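Local coordinates for nisin biosynthesis protein NisC (Lactococcus lactis subsp. lactis, PDB 2G0D) that closes the lanthionine and methyllanthionine (thioether) rings of the lantibiotic nisin, adding cysteine thiols to dehydrated residues of its precursor with the aid of a bound zinc ion, at residues E240-L251 and K303-R314; L286-A294 and L399-K407. All coordinates share one frame; numbering follows the deposited sequence.

Contact 1. Residues E240-L251 and K303-R314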
loop_
_atom_site.group_PDB
_atom_site.type_symbol
_atom_site.label_atom_id
_atom_site.label_comp_id
_atom_site.label_asym_id
_atom_site.label_seq_id
_atom_site.Cartn_x
_atom_site.Cartn_y
_atom_site.Cartn_z
ATOM N N GLU A 240 -18.703 4.905 7.998
ATOM C CA GLU A 240 -19.699 4.627 9.023
ATOM C C GLU A 240 -21.100 4.582 8.424
ATOM O O GLU A 240 -21.926 3.754 8.833
ATOM C CB GLU A 240 -19.648 5.676 10.163
ATOM C CG GLU A 240 -18.482 5.506 11.159
ATOM C CD GLU A 240 -18.568 4.199 11.952
ATOM O OE1 GLU A 240 -19.120 4.200 13.077
ATOM O OE2 GLU A 240 -18.086 3.159 11.440
ATOM N N LYS A 241 -21.366 5.462 7.458
ATOM C CA LYS A 241 -22.714 5.562 6.891
ATOM C C LYS A 241 -23.042 4.367 6.002
ATOM O O LYS A 241 -24.138 3.813 6.085
ATOM C CB LYS A 241 -22.921 6.866 6.108
ATOM C CG LYS A 241 -24.384 7.377 6.105
ATOM C CD LYS A 241 -24.685 8.173 7.402
ATOM C CE LYS A 241 -26.033 8.883 7.372
ATOM N NZ LYS A 241 -27.196 7.944 7.566
ATOM N N PHE A 242 -22.091 3.972 5.160
ATOM C CA PHE A 242 -22.369 2.956 4.147
ATOM C C PHE A 242 -21.978 1.518 4.550
ATOM O O PHE A 242 -22.117 0.588 3.743
ATOM C CB PHE A 242 -21.810 3.380 2.784
ATOM C CG PHE A 242 -22.520 4.583 2.182
ATOM C CD1 PHE A 242 -21.949 5.851 2.243
ATOM C CD2 PHE A 242 -23.767 4.443 1.561
ATOM C CE1 PHE A 242 -22.612 6.966 1.682
ATOM C CE2 PHE A 242 -24.436 5.545 1.016
ATOM C CZ PHE A 242 -23.852 6.805 1.077
ATOM N N GLU A 243 -21.507 1.336 5.787
ATOM C CA GLU A 243 -21.230 -0.005 6.329
ATOM C C GLU A 243 -22.465 -0.899 6.198
ATOM O O GLU A 243 -23.592 -0.459 6.483
ATOM C CB GLU A 243 -20.808 0.046 7.793
ATOM C CG GLU A 243 -20.489 -1.329 8.350
ATOM C CD GLU A 243 -20.128 -1.339 9.838
ATOM O OE1 GLU A 243 -20.086 -0.269 10.487
ATOM O OE2 GLU A 243 -19.886 -2.447 10.360
ATOM N N LEU A 244 -22.259 -2.137 5.749
ATOM C CA LEU A 244 -23.373 -3.091 5.648
ATOM C C LEU A 244 -23.825 -3.550 7.036
ATOM O O LEU A 244 -23.131 -3.360 8.044
ATOM C CB LEU A 244 -23.040 -4.274 4.732
ATOM C CG LEU A 244 -22.661 -3.904 3.294
ATOM C CD1 LEU A 244 -22.222 -5.144 2.484
ATOM C CD2 LEU A 244 -23.810 -3.162 2.607
ATOM N N GLU A 245 -24.998 -4.160 7.080
ATOM C CA GLU A 245 -25.727 -4.256 8.327
ATOM C C GLU A 245 -25.974 -5.699 8.726
ATOM O O GLU A 245 -26.047 -6.594 7.862
ATOM C CB GLU A 245 -27.036 -3.458 8.203
ATOM C CG GLU A 245 -26.826 -1.944 8.383
ATOM C CD GLU A 245 -27.910 -1.059 7.763
ATOM O OE1 GLU A 245 -27.722 0.184 7.812
ATOM O OE2 GLU A 245 -28.926 -1.570 7.221
ATOM N N ARG A 246 -26.061 -5.914 10.044
ATOM C CA ARG A 246 -26.501 -7.187 10.638
ATOM C C ARG A 246 -25.538 -8.353 10.293
ATOM O O ARG A 246 -24.357 -8.287 10.631
ATOM C CB ARG A 246 -27.964 -7.501 10.268
ATOM C CG ARG A 246 -29.007 -6.376 10.550
ATOM C CD ARG A 246 -29.498 -6.352 11.991
ATOM N NE ARG A 246 -30.760 -7.088 12.242
ATOM C CZ ARG A 246 -30.862 -8.415 12.314
ATOM N NH1 ARG A 246 -32.015 -8.986 12.573
ATOM N NH2 ARG A 246 -29.800 -9.185 12.106
ATOM N N LYS A 247 -26.045 -9.392 9.615
ATOM C CA LYS A 247 -25.234 -10.536 9.165
ATOM C C LYS A 247 -24.034 -10.110 8.327
ATOM O O LYS A 247 -23.045 -10.837 8.233
ATOM C CB LYS A 247 -26.094 -11.567 8.410
ATOM C CG LYS A 247 -27.351 -12.002 9.169
ATOM C CD LYS A 247 -28.029 -13.218 8.550
ATOM C CE LYS A 247 -28.739 -12.927 7.230
ATOM N NZ LYS A 247 -29.653 -14.090 6.849
ATOM N N LYS A 248 -24.120 -8.918 7.742
ATOM C CA LYS A 248 -23.029 -8.321 6.985
ATOM C C LYS A 248 -22.343 -7.153 7.709
ATOM O O LYS A 248 -21.670 -6.298 7.082
ATOM C CB LYS A 248 -23.532 -7.872 5.624
ATOM C CG LYS A 248 -24.051 -9.011 4.756
ATOM C CD LYS A 248 -23.708 -8.697 3.328
ATOM C CE LYS A 248 -24.887 -8.885 2.429
ATOM N NZ LYS A 248 -25.967 -7.891 2.655
ATOM N N GLN A 249 -22.508 -7.107 9.028
ATOM C CA GLN A 249 -21.745 -6.164 9.844
ATOM C C GLN A 249 -20.251 -6.299 9.520
ATOM O O GLN A 249 -19.754 -7.405 9.278
ATOM C CB GLN A 249 -22.010 -6.403 11.329
ATOM C CG GLN A 249 -21.336 -5.402 12.244
ATOM C CD GLN A 249 -21.805 -5.505 13.686
ATOM O OE1 GLN A 249 -22.268 -6.556 14.136
ATOM N NE2 GLN A 249 -21.670 -4.405 14.423
ATOM N N PHE A 250 -19.568 -5.161 9.485
ATOM C CA PHE A 250 -18.122 -5.052 9.212
ATOM C C PHE A 250 -17.752 -5.318 7.751
ATOM O O PHE A 250 -16.598 -5.624 7.444
ATOM C CB PHE A 250 -17.275 -5.923 10.162
ATOM C CG PHE A 250 -17.613 -5.752 11.614
ATOM C CD1 PHE A 250 -17.495 -4.520 12.234
ATOM C CD2 PHE A 250 -18.056 -6.834 12.367
ATOM C CE1 PHE A 250 -17.819 -4.369 13.585
ATOM C CE2 PHE A 250 -18.380 -6.680 13.722
ATOM C CZ PHE A 250 -18.252 -5.445 14.320
ATOM N N LEU A 251 -18.731 -5.182 6.864
ATOM C CA LEU A 251 -18.518 -5.361 5.417
ATOM C C LEU A 251 -18.896 -4.099 4.633
ATOM O O LEU A 251 -19.765 -3.335 5.046
ATOM C CB LEU A 251 -19.264 -6.586 4.873
ATOM C CG LEU A 251 -18.633 -7.951 5.193
ATOM C CD1 LEU A 251 -19.601 -9.076 4.956
ATOM C CD2 LEU A 251 -17.281 -8.184 4.419
ATOM N N LYS A 303 -13.254 -0.174 16.994
ATOM C CA LYS A 303 -13.940 -0.699 15.806
ATOM C C LYS A 303 -12.933 -1.318 14.850
ATOM O O LYS A 303 -13.179 -2.403 14.326
ATOM C CB LYS A 303 -14.709 0.376 15.059
ATOM C CG LYS A 303 -15.648 -0.228 14.016
ATOM C CD LYS A 303 -16.763 0.713 13.609
ATOM C CE LYS A 303 -17.625 0.063 12.544
ATOM N NZ LYS A 303 -18.907 0.740 12.350
ATOM N N ALA A 304 -11.799 -0.641 14.639
ATOM C CA ALA A 304 -10.755 -1.178 13.756
ATOM C C ALA A 304 -10.475 -2.649 14.085
ATOM O O ALA A 304 -10.406 -3.479 13.195
ATOM C CB ALA A 304 -9.468 -0.335 13.831
ATOM N N GLU A 305 -10.340 -2.970 15.371
ATOM C CA GLU A 305 -10.032 -4.338 15.771
ATOM C C GLU A 305 -11.153 -5.306 15.458
ATOM O O GLU A 305 -10.909 -6.431 15.027
ATOM C CB GLU A 305 -9.746 -4.399 17.259
ATOM C CG GLU A 305 -8.440 -3.808 17.616
ATOM C CD GLU A 305 -7.952 -4.358 18.925
ATOM O OE1 GLU A 305 -7.456 -5.522 18.939
ATOM O OE2 GLU A 305 -8.089 -3.626 19.923
ATOM N N LYS A 306 -12.379 -4.860 15.699
ATOM C CA LYS A 306 -13.562 -5.678 15.457
ATOM C C LYS A 306 -13.676 -5.982 13.960
ATOM O O LYS A 306 -13.935 -7.118 13.589
ATOM C CB LYS A 306 -14.832 -4.978 15.990
ATOM C CG LYS A 306 -14.916 -4.890 17.524
ATOM C CD LYS A 306 -16.322 -4.471 17.959
ATOM C CE LYS A 306 -16.431 -4.100 19.428
ATOM N NZ LYS A 306 -15.547 -4.875 20.352
ATOM N N ILE A 307 -13.459 -4.967 13.124
ATOM C CA ILE A 307 -13.482 -5.104 11.664
ATOM C C ILE A 307 -12.442 -6.131 11.181
ATOM O O ILE A 307 -12.745 -6.978 10.346
ATOM C CB ILE A 307 -13.177 -3.765 10.943
ATOM C CG1 ILE A 307 -14.273 -2.719 11.207
ATOM C CG2 ILE A 307 -13.049 -3.979 9.405
ATOM C CD1 ILE A 307 -13.868 -1.308 10.688
ATOM N N LEU A 308 -11.216 -6.048 11.699
ATOM C CA LEU A 308 -10.164 -6.934 11.222
ATOM C C LEU A 308 -10.451 -8.350 11.720
ATOM O O LEU A 308 -10.244 -9.327 11.006
ATOM C CB LEU A 308 -8.775 -6.469 11.696
ATOM C CG LEU A 308 -7.588 -7.366 11.271
ATOM C CD1 LEU A 308 -7.555 -7.568 9.745
ATOM C CD2 LEU A 308 -6.259 -6.819 11.792
ATOM N N GLU A 309 -10.921 -8.435 12.955
ATOM C CA GLU A 309 -11.164 -9.720 13.603
ATOM C C GLU A 309 -12.265 -10.471 12.853
ATOM O O GLU A 309 -12.149 -11.675 12.631
ATOM C CB GLU A 309 -11.508 -9.511 15.077
ATOM C CG GLU A 309 -11.335 -10.727 15.921
ATOM C CD GLU A 309 -11.602 -10.479 17.417
ATOM O OE1 GLU A 309 -12.134 -9.397 17.803
ATOM O OE2 GLU A 309 -11.256 -11.389 18.203
ATOM N N SER A 310 -13.285 -9.732 12.422
ATOM C CA SER A 310 -14.367 -10.265 11.602
ATOM C C SER A 310 -13.836 -10.855 10.320
ATOM O O SER A 310 -14.274 -11.923 9.900
ATOM C CB SER A 310 -15.365 -9.164 11.234
ATOM O OG SER A 310 -16.564 -9.733 10.768
ATOM N N ALA A 311 -12.915 -10.138 9.689
ATOM C CA ALA A 311 -12.303 -10.576 8.434
ATOM C C ALA A 311 -11.377 -11.774 8.624
ATOM O O ALA A 311 -11.356 -12.664 7.798
ATOM C CB ALA A 311 -11.562 -9.434 7.787
ATOM N N MET A 312 -10.631 -11.806 9.720
ATOM C CA MET A 312 -9.787 -12.959 10.028
ATOM C C MET A 312 -10.629 -14.220 10.229
ATOM O O MET A 312 -10.337 -15.267 9.657
ATOM C CB MET A 312 -8.896 -12.672 11.242
ATOM C CG MET A 312 -7.846 -11.549 11.004
ATOM S SD MET A 312 -6.887 -11.751 9.471
ATOM C CE MET A 312 -6.119 -13.360 9.758
ATOM N N GLN A 313 -11.699 -14.097 11.001
ATOM C CA GLN A 313 -12.644 -15.184 11.194
ATOM C C GLN A 313 -13.219 -15.677 9.874
ATOM O O GLN A 313 -13.389 -16.881 9.706
ATOM C CB GLN A 313 -13.780 -14.757 12.133
ATOM C CG GLN A 313 -13.371 -14.665 13.606
ATOM C CD GLN A 313 -14.348 -13.845 14.458
ATOM O OE1 GLN A 313 -15.379 -13.381 13.960
ATOM N NE2 GLN A 313 -14.020 -13.655 15.742
ATOM N N ARG A 314 -13.496 -14.741 8.959
ATOM C CA ARG A 314 -14.275 -14.989 7.722
ATOM C C ARG A 314 -13.427 -15.371 6.486
ATOM O O ARG A 314 -13.716 -16.352 5.811
ATOM C CB ARG A 314 -15.139 -13.749 7.416
ATOM C CG ARG A 314 -16.127 -13.866 6.244
ATOM C CD ARG A 314 -16.900 -12.569 6.032
ATOM N NE ARG A 314 -15.989 -11.416 6.047
ATOM C CZ ARG A 314 -15.997 -10.453 6.975
ATOM N NH1 ARG A 314 -16.900 -10.438 7.965
ATOM N NH2 ARG A 314 -15.121 -9.490 6.888
HETATM O O HOH W 1 -14.312 -7.129 8.225
#
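Lys303 NZ is gripped by two carboxylates from 240-251. It lies on the syn side of Glu240 OE2, 2.7 Å away and 17° out of the carboxylate plane, and Glu243 OE1 forms the second salt bridge, modelled so short that its length is doubtful. The lysine spans the gap because its chain is extended from a CG anti to the backbone N (chi1 -168°). Glu240 OE2 is also hydrogen-bonded to Tyr288 OH of helix 281-294. Glu243 turns its other oxygen back to its own loop, where OE2 accepts Phe250 N at 2.9 Å through its anti lone pair. This bond ties the helix end to the type II turn 248-251. The Phe250 ring leans on helix 298-314: CD1 lies 3.8 Å from Ile307 CG1, CZ rests on Lys306 CB, and CD2 is near Ser310 OG. Lys306 O lies over the ring centre on the helix side and Gln249 CG over the centre of the opposite face. Leu251 CD2 sits 3.5 Å above the Arg314 guanidinium plane, with Ser310 O over the opposite face. A water in that plane accepts from Arg314 NH2 at 2.8 Å and donates to Phe250 O and Ile307 O. Asp275 forms a salt bridge to NH2. Two carboxylates around one ammonium should favour its charged form, and the helix end and the loop after it are thus held by ionic, apolar and water-mediated links.

Contact 2. Residues L286-A294 and L399-K407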
loop_
_atom_site.group_PDB
_atom_site.type_symbol
_atom_site.label_atom_id
_atom_site.label_comp_id
_atom_site.label_asym_id
_atom_site.label_seq_id
_atom_site.Cartn_x
_atom_site.Cartn_y
_atom_site.Cartn_z
ATOM N N LEU A 286 -7.510 -0.449 8.608
ATOM C CA LEU A 286 -6.380 0.494 8.751
ATOM C C LEU A 286 -6.865 1.953 8.843
ATOM O O LEU A 286 -6.381 2.731 9.662
ATOM C CB LEU A 286 -5.356 0.308 7.605
ATOM C CG LEU A 286 -4.584 -1.032 7.590
ATOM C CD1 LEU A 286 -3.726 -1.217 6.309
ATOM C CD2 LEU A 286 -3.734 -1.116 8.809
ATOM N N LEU A 287 -7.833 2.319 8.014
ATOM C CA LEU A 287 -8.455 3.647 8.123
ATOM C C LEU A 287 -8.947 3.924 9.553
ATOM O O LEU A 287 -8.692 4.987 10.094
ATOM C CB LEU A 287 -9.630 3.792 7.132
ATOM C CG LEU A 287 -10.462 5.081 7.282
ATOM C CD1 LEU A 287 -9.645 6.345 6.911
ATOM C CD2 LEU A 287 -11.729 5.008 6.438
ATOM N N TYR A 288 -9.632 2.964 10.163
ATOM C CA TYR A 288 -10.249 3.199 11.455
ATOM C C TYR A 288 -9.156 3.248 12.536
ATOM O O TYR A 288 -9.228 4.028 13.497
ATOM C CB TYR A 288 -11.274 2.102 11.756
ATOM C CG TYR A 288 -12.643 2.297 11.101
ATOM C CD1 TYR A 288 -13.703 2.860 11.829
ATOM C CD2 TYR A 288 -12.883 1.923 9.769
ATOM C CE1 TYR A 288 -14.970 3.058 11.256
ATOM C CE2 TYR A 288 -14.162 2.107 9.185
ATOM C CZ TYR A 288 -15.198 2.667 9.949
ATOM O OH TYR A 288 -16.461 2.863 9.418
ATOM N N LEU A 289 -8.140 2.416 12.351
ATOM C CA LEU A 289 -7.045 2.321 13.278
ATOM C C LEU A 289 -6.319 3.670 13.274
ATOM O O LEU A 289 -6.207 4.324 14.315
ATOM C CB LEU A 289 -6.102 1.173 12.836
ATOM C CG LEU A 289 -4.823 1.040 13.655
ATOM C CD1 LEU A 289 -5.230 0.807 15.135
ATOM C CD2 LEU A 289 -3.914 -0.055 13.145
ATOM N N TYR A 290 -5.837 4.066 12.087
ATOM C CA TYR A 290 -5.082 5.288 11.907
ATOM C C TYR A 290 -5.898 6.541 12.217
ATOM O O TYR A 290 -5.398 7.454 12.876
ATOM C CB TYR A 290 -4.498 5.357 10.498
ATOM C CG TYR A 290 -3.468 4.261 10.165
ATOM C CD1 TYR A 290 -2.633 3.709 11.156
ATOM C CD2 TYR A 290 -3.310 3.824 8.862
ATOM C CE1 TYR A 290 -1.679 2.725 10.839
ATOM C CE2 TYR A 290 -2.374 2.841 8.534
ATOM C CZ TYR A 290 -1.563 2.306 9.518
ATOM O OH TYR A 290 -0.661 1.326 9.171
ATOM N N GLY A 291 -7.139 6.592 11.730
ATOM C CA GLY A 291 -8.080 7.687 12.080
ATOM C C GLY A 291 -8.287 7.792 13.580
ATOM O O GLY A 291 -8.183 8.888 14.164
ATOM N N GLY A 292 -8.543 6.650 14.213
ATOM C CA GLY A 292 -8.740 6.572 15.657
ATOM C C GLY A 292 -7.550 7.036 16.474
ATOM O O GLY A 292 -7.717 7.741 17.485
ATOM N N LEU A 293 -6.350 6.627 16.065
ATOM C CA LEU A 293 -5.131 7.080 16.739
ATOM C C LEU A 293 -4.854 8.552 16.425
ATOM O O LEU A 293 -4.514 9.302 17.339
ATOM C CB LEU A 293 -3.913 6.201 16.428
ATOM C CG LEU A 293 -4.030 4.709 16.813
ATOM C CD1 LEU A 293 -2.897 3.874 16.145
ATOM C CD2 LEU A 293 -4.080 4.478 18.325
ATOM N N ALA A 294 -5.026 8.965 15.161
ATOM C CA ALA A 294 -4.783 10.374 14.761
ATOM C C ALA A 294 -5.762 11.381 15.375
ATOM O O ALA A 294 -5.359 12.504 15.697
ATOM C CB ALA A 294 -4.790 10.524 13.244
ATOM N N LEU A 399 2.602 -0.702 1.928
ATOM C CA LEU A 399 1.303 -1.277 2.304
ATOM C C LEU A 399 0.537 -0.388 3.261
ATOM O O LEU A 399 -0.507 -0.784 3.763
ATOM C CB LEU A 399 1.513 -2.658 2.945
ATOM C CG LEU A 399 2.053 -3.787 2.054
ATOM C CD1 LEU A 399 2.204 -5.105 2.847
ATOM C CD2 LEU A 399 1.140 -4.016 0.872
ATOM N N LEU A 400 1.068 0.809 3.520
ATOM C CA LEU A 400 0.525 1.747 4.529
ATOM C C LEU A 400 0.461 1.107 5.896
ATOM O O LEU A 400 -0.503 1.305 6.666
ATOM C CB LEU A 400 -0.873 2.302 4.151
ATOM C CG LEU A 400 -1.131 2.886 2.751
ATOM C CD1 LEU A 400 -2.564 3.470 2.677
ATOM C CD2 LEU A 400 -0.069 3.920 2.294
ATOM N N LEU A 401 1.502 0.360 6.221
ATOM C CA LEU A 401 1.646 -0.216 7.553
ATOM C C LEU A 401 2.726 0.605 8.204
ATOM O O LEU A 401 3.901 0.503 7.840
ATOM C CB LEU A 401 2.017 -1.695 7.470
ATOM C CG LEU A 401 1.011 -2.530 6.687
ATOM C CD1 LEU A 401 1.458 -4.029 6.554
ATOM C CD2 LEU A 401 -0.447 -2.412 7.252
ATOM N N PHE A 402 2.306 1.462 9.136
ATOM C CA PHE A 402 3.144 2.541 9.649
ATOM C C PHE A 402 3.604 2.211 11.078
ATOM O O PHE A 402 2.904 2.527 12.055
ATOM C CB PHE A 402 2.324 3.842 9.632
ATOM C CG PHE A 402 1.842 4.264 8.251
ATOM C CD1 PHE A 402 2.743 4.372 7.171
ATOM C CD2 PHE A 402 0.503 4.633 8.051
ATOM C CE1 PHE A 402 2.315 4.788 5.890
ATOM C CE2 PHE A 402 0.050 5.045 6.785
ATOM C CZ PHE A 402 0.974 5.162 5.699
ATOM N N ASP A 403 4.778 1.562 11.173
ATOM C CA ASP A 403 5.378 1.120 12.429
ATOM C C ASP A 403 5.722 2.287 13.324
ATOM O O ASP A 403 5.796 2.117 14.547
ATOM C CB ASP A 403 6.670 0.315 12.208
ATOM C CG ASP A 403 6.420 -1.091 11.664
ATOM O OD1 ASP A 403 5.234 -1.491 11.442
ATOM O OD2 ASP A 403 7.438 -1.788 11.423
ATOM N N ASP A 404 5.904 3.464 12.718
ATOM C CA ASP A 404 6.240 4.714 13.438
ATOM C C ASP A 404 5.043 5.593 13.784
ATOM O O ASP A 404 5.224 6.727 14.251
ATOM C CB ASP A 404 7.231 5.544 12.609
ATOM C CG ASP A 404 6.635 6.010 11.264
ATOM O OD1 ASP A 404 5.711 5.349 10.720
ATOM O OD2 ASP A 404 7.111 7.034 10.726
ATOM N N PHE A 405 3.834 5.071 13.584
ATOM C CA PHE A 405 2.626 5.849 13.726
ATOM C C PHE A 405 2.525 6.525 15.109
ATOM O O PHE A 405 1.908 7.583 15.241
ATOM C CB PHE A 405 1.363 4.985 13.470
ATOM C CG PHE A 405 0.158 5.798 13.058
ATOM C CD1 PHE A 405 -0.075 6.092 11.710
ATOM C CD2 PHE A 405 -0.730 6.302 14.013
ATOM C CE1 PHE A 405 -1.181 6.894 11.310
ATOM C CE2 PHE A 405 -1.827 7.089 13.624
ATOM C CZ PHE A 405 -2.036 7.397 12.264
ATOM N N LEU A 406 3.104 5.898 16.129
ATOM C CA LEU A 406 2.999 6.415 17.495
ATOM C C LEU A 406 4.347 6.868 18.012
ATOM O O LEU A 406 4.519 7.043 19.207
ATOM C CB LEU A 406 2.357 5.388 18.443
ATOM C CG LEU A 406 0.910 5.000 18.110
ATOM C CD1 LEU A 406 0.527 3.642 18.771
ATOM C CD2 LEU A 406 -0.078 6.117 18.486
ATOM N N LYS A 407 5.308 7.043 17.104
ATOM C CA LYS A 407 6.620 7.572 17.489
ATOM C C LYS A 407 6.635 9.092 17.452
ATOM O O LYS A 407 7.572 9.726 17.954
ATOM C CB LYS A 407 7.724 7.006 16.593
ATOM C CG LYS A 407 7.908 5.490 16.683
ATOM C CD LYS A 407 8.035 5.014 18.106
ATOM C CE LYS A 407 8.128 3.500 18.135
ATOM N NZ LYS A 407 8.362 3.024 19.509
#
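Tyr290 is the main bump on helix 281-294, and its ring lies against a surface made by two phenylalanines of the C-terminal loop. Both lie on the same side of the tyrosine plane. Phe405 takes the inner end of the ring in an offset stack, centroids 4.6 Å apart and planes at 17°, with Tyr290 CD1 over its face. Phe402 takes the phenol end, its CD2 3.3 Å above the tyrosine plane toward the rim, the two rings turned 39° to each other. Beyond the phenol end the surface is polar backbone: Tyr290 OH donates to Leu400 O at 2.5 Å, near the plane of the ring, and accepts Phe402 N at 3.0 Å. Two bonds to the loop thus fix the buried hydroxyl. In this alpha toroid, the fold of the lanthionine cyclases, the contact seats the C-terminal segment against one helix of the toroid, and Tyr217 stacks on Phe402. Phe405 is the bump on the loop side: with CG anti to its backbone N (chi1 -157°), the ring reaches the helix, and its CE2 and CZ enter a shallow groove formed by Leu293 CB (3.6 Å from CE2), Tyr290 O and Ala294. Leu406 CD2 borders this groove beside Leu293 CD1. One turn earlier in the helix, Leu286 CD1 meets Leu401 CD2 at 3.6 Å, the two leucines crossing at about a right angle.

Contacts 1 and 2 have centres about 18 Å apart and are bridged by consecutive helices 281-294 and 298-314. Tyr288 is the joint: its OH reaches Glu240 OE2 at 2.6 Å, a probable hydrogen bond, and its ring atom CD2 packs on Ile307 CD1 at 3.5 Å. One turn of helix 281-294 therefore sends Tyr288 to contact 1 and Tyr290 to the C-terminal loop of contact 2. Contact 2 is the deeper in the toroid: the side chain of Leu399 lies about 9 Å from the zinc ion, which Cys278, Cys324 and His325 bind. Contact 1 sits nearer the periphery, its centre about 21 Å from that of the chain, against about 13 Å for contact 2.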